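Putative uncharacterized protein Ta0848 (Thermoplasma acidophilum, PDB 4MN7) acts as a type II free methionine-R-sulfoxide reductase built on a GAF domain, probably reducing the R-sulfoxide of free methionine to methionine. Local coordinates at residues A[89-94]-A[105-110]. The protein carries 1 engineered substitution. Numbering follows the deposited sequence.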
loop_
_atom_site.group_PDB
_atom_site.type_symbol
_atom_site.label_atom_id
_atom_site.label_comp_id
_atom_site.label_asym_id
_atom_site.label_seq_id
_atom_site.Cartn_x
_atom_site.Cartn_y
_atom_site.Cartn_z
ATOM N N GLN A 89 -14.003 -23.073 7.299
ATOM C CA GLN A 89 -15.429 -23.115 7.250
ATOM C C GLN A 89 -16.038 -21.958 6.571
ATOM O O GLN A 89 -17.184 -22.030 6.213
ATOM C CB GLN A 89 -15.984 -23.159 8.680
ATOM C CG GLN A 89 -15.640 -24.502 9.357
ATOM C CD GLN A 89 -16.348 -24.696 10.694
ATOM O OE1 GLN A 89 -17.412 -25.250 10.745
ATOM N NE2 GLN A 89 -15.754 -24.193 11.764
ATOM N N SER A 90 -15.337 -20.828 6.449
ATOM C CA SER A 90 -15.906 -19.742 5.623
ATOM C C SER A 90 -14.809 -19.026 4.874
ATOM O O SER A 90 -13.644 -19.073 5.270
ATOM C CB SER A 90 -16.872 -18.802 6.400
ATOM O OG SER A 90 -16.264 -18.231 7.538
ATOM N N GLU A 91 -15.190 -18.397 3.768
ATOM C CA GLU A 91 -14.238 -17.795 2.878
ATOM C C GLU A 91 -14.883 -16.624 2.104
ATOM O O GLU A 91 -16.041 -16.698 1.673
ATOM C CB GLU A 91 -13.708 -18.824 1.887
ATOM C CG GLU A 91 -12.649 -18.235 0.929
ATOM C CD GLU A 91 -12.021 -19.244 0.009
ATOM O OE1 GLU A 91 -12.503 -20.393 0.045
ATOM O OE2 GLU A 91 -11.053 -18.906 -0.718
ATOM N N ILE A 92 -14.105 -15.544 1.952
ATOM C CA ILE A 92 -14.571 -14.343 1.274
ATOM C C ILE A 92 -13.495 -13.952 0.298
ATOM O O ILE A 92 -12.305 -14.089 0.574
ATOM C CB ILE A 92 -14.909 -13.219 2.247
ATOM C CG1 ILE A 92 -15.606 -12.079 1.511
ATOM C CG2 ILE A 92 -13.669 -12.776 2.961
ATOM C CD1 ILE A 92 -16.084 -10.956 2.382
ATOM N N VAL A 93 -13.933 -13.585 -0.884
ATOM C CA VAL A 93 -13.040 -13.163 -1.928
ATOM C C VAL A 93 -13.553 -11.820 -2.406
ATOM O O VAL A 93 -14.681 -11.711 -2.825
ATOM C CB VAL A 93 -12.981 -14.133 -3.077
ATOM C CG1 VAL A 93 -11.859 -13.746 -4.043
ATOM C CG2 VAL A 93 -12.719 -15.543 -2.602
ATOM N N VAL A 94 -12.689 -10.819 -2.356
ATOM C CA VAL A 94 -13.086 -9.447 -2.622
ATOM C C VAL A 94 -12.263 -8.986 -3.788
ATOM O O VAL A 94 -11.051 -9.054 -3.719
ATOM C CB VAL A 94 -12.678 -8.616 -1.431
ATOM C CG1 VAL A 94 -12.920 -7.161 -1.714
ATOM C CG2 VAL A 94 -13.426 -9.089 -0.188
ATOM N N GLU A 105 -7.495 -9.923 -6.473
ATOM C CA GLU A 105 -8.451 -10.097 -5.357
ATOM C C GLU A 105 -7.792 -10.300 -4.033
ATOM O O GLU A 105 -6.608 -10.696 -3.967
ATOM C CB GLU A 105 -9.352 -11.306 -5.680
ATOM C CG GLU A 105 -8.562 -12.596 -5.766
ATOM C CD GLU A 105 -9.407 -13.755 -6.321
ATOM O OE1 GLU A 105 -10.394 -13.526 -7.029
ATOM O OE2 GLU A 105 -9.134 -14.874 -5.938
ATOM N N ILE A 106 -8.553 -10.144 -2.970
ATOM C CA ILE A 106 -8.108 -10.531 -1.626
ATOM C C ILE A 106 -8.958 -11.730 -1.304
ATOM O O ILE A 106 -10.157 -11.638 -1.379
ATOM C CB ILE A 106 -8.384 -9.404 -0.603
ATOM C CG1 ILE A 106 -7.713 -8.131 -1.068
ATOM C CG2 ILE A 106 -7.867 -9.750 0.786
ATOM C CD1 ILE A 106 -7.877 -6.984 -0.143
ATOM N N ASP A 107 -8.311 -12.838 -0.918
ATOM C CA ASP A 107 -8.941 -14.082 -0.530
ATOM C C ASP A 107 -8.655 -14.346 0.909
ATOM O O ASP A 107 -7.483 -14.429 1.318
ATOM C CB ASP A 107 -8.341 -15.215 -1.387
ATOM C CG ASP A 107 -8.967 -16.587 -1.135
ATOM O OD1 ASP A 107 -10.141 -16.654 -0.681
ATOM O OD2 ASP A 107 -8.278 -17.618 -1.419
ATOM N N ILE A 108 -9.712 -14.493 1.696
ATOM C CA ILE A 108 -9.548 -14.768 3.132
ATOM C C ILE A 108 -10.377 -15.979 3.576
ATOM O O ILE A 108 -11.578 -16.058 3.331
ATOM C CB ILE A 108 -10.002 -13.533 3.948
ATOM C CG1 ILE A 108 -9.241 -12.306 3.516
ATOM C CG2 ILE A 108 -9.772 -13.754 5.418
ATOM C CD1 ILE A 108 -9.661 -10.996 4.208
ATOM N N ASP A 109 -9.736 -16.871 4.312
ATOM C CA ASP A 109 -10.337 -18.074 4.877
ATOM C C ASP A 109 -10.472 -17.849 6.392
ATOM O O ASP A 109 -9.574 -17.277 7.053
ATOM C CB ASP A 109 -9.371 -19.306 4.770
ATOM C CG ASP A 109 -9.273 -19.887 3.350
ATOM O OD1 ASP A 109 -8.752 -19.205 2.468
ATOM O OD2 ASP A 109 -9.676 -21.043 3.129
ATOM N N SER A 110 -11.570 -18.353 6.925
ATOM C CA SER A 110 -11.777 -18.461 8.335
ATOM C C SER A 110 -12.079 -19.928 8.708
ATOM O O SER A 110 -12.889 -20.569 8.036
ATOM C CB SER A 110 -13.006 -17.664 8.724
ATOM O OG SER A 110 -13.155 -17.734 10.150
#
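Glu-91 and Asp-107 bring their carboxylates together on one face of an antiparallel beta hairpin, made by strands 90-98 and 101-110 in the central sheet of the GAF fold. OE2 of Glu-91 lies 2.4 Å from OD1 of Asp-107, and the two flat groups are nearly coplanar, their planes 25° apart. Glu-91 gets there because CG is anti to the backbone N (chi1 -178°) and the rest of the chain is extended, carrying the acid across to the neighbouring strand. Asp-109 runs alongside it, pointing the same way, with OD1 3.9 Å from Glu-91 OE2. The second oxygens of Glu-91 and Asp-109 have partners elsewhere: Glu-91 OE1 is hydrogen-bonded to Tyr-81 OH, and Asp-109 OD2 to Thr-88 OG1. Replacing Glu-91 by alanine would probably leave the Tyr-81 hydroxyl without this hydrogen-bond partner and open a gap beside Asp-107 and Asp-109.

Val-93 continues the acidic face as an apolar spacer. Its CG2 meets Asp-107 OD1 at 3.4 Å, while CG1 lies 3.3 Å from Glu-105 OE1, so the two methyls fit against different carboxylates. Helix 59-66 covers this side, with Cys-60 against Glu-105 and Asp-107; this is consistent with the face that lines the ligand pocket in GAF domains. Beyond Ser-90 and Ser-110 the reverse face is apolar: Ile-92 and Ile-108 lie side by side, CG2 of Ile-92 at 3.9 Å from CB of Ile-108, and together with Val-94 they pack on helix 118-136.

Reciprocal backbone bonds join Ser-90 to Ser-110, Ile-92 to Ile-108 and Val-94 to Ile-106. At the serine end the pairing finishes in a classic beta bulge, where Ser-110 O accepts from Ser-90 N (2.9 Å) and also from Gln-89 N (2.8 Å).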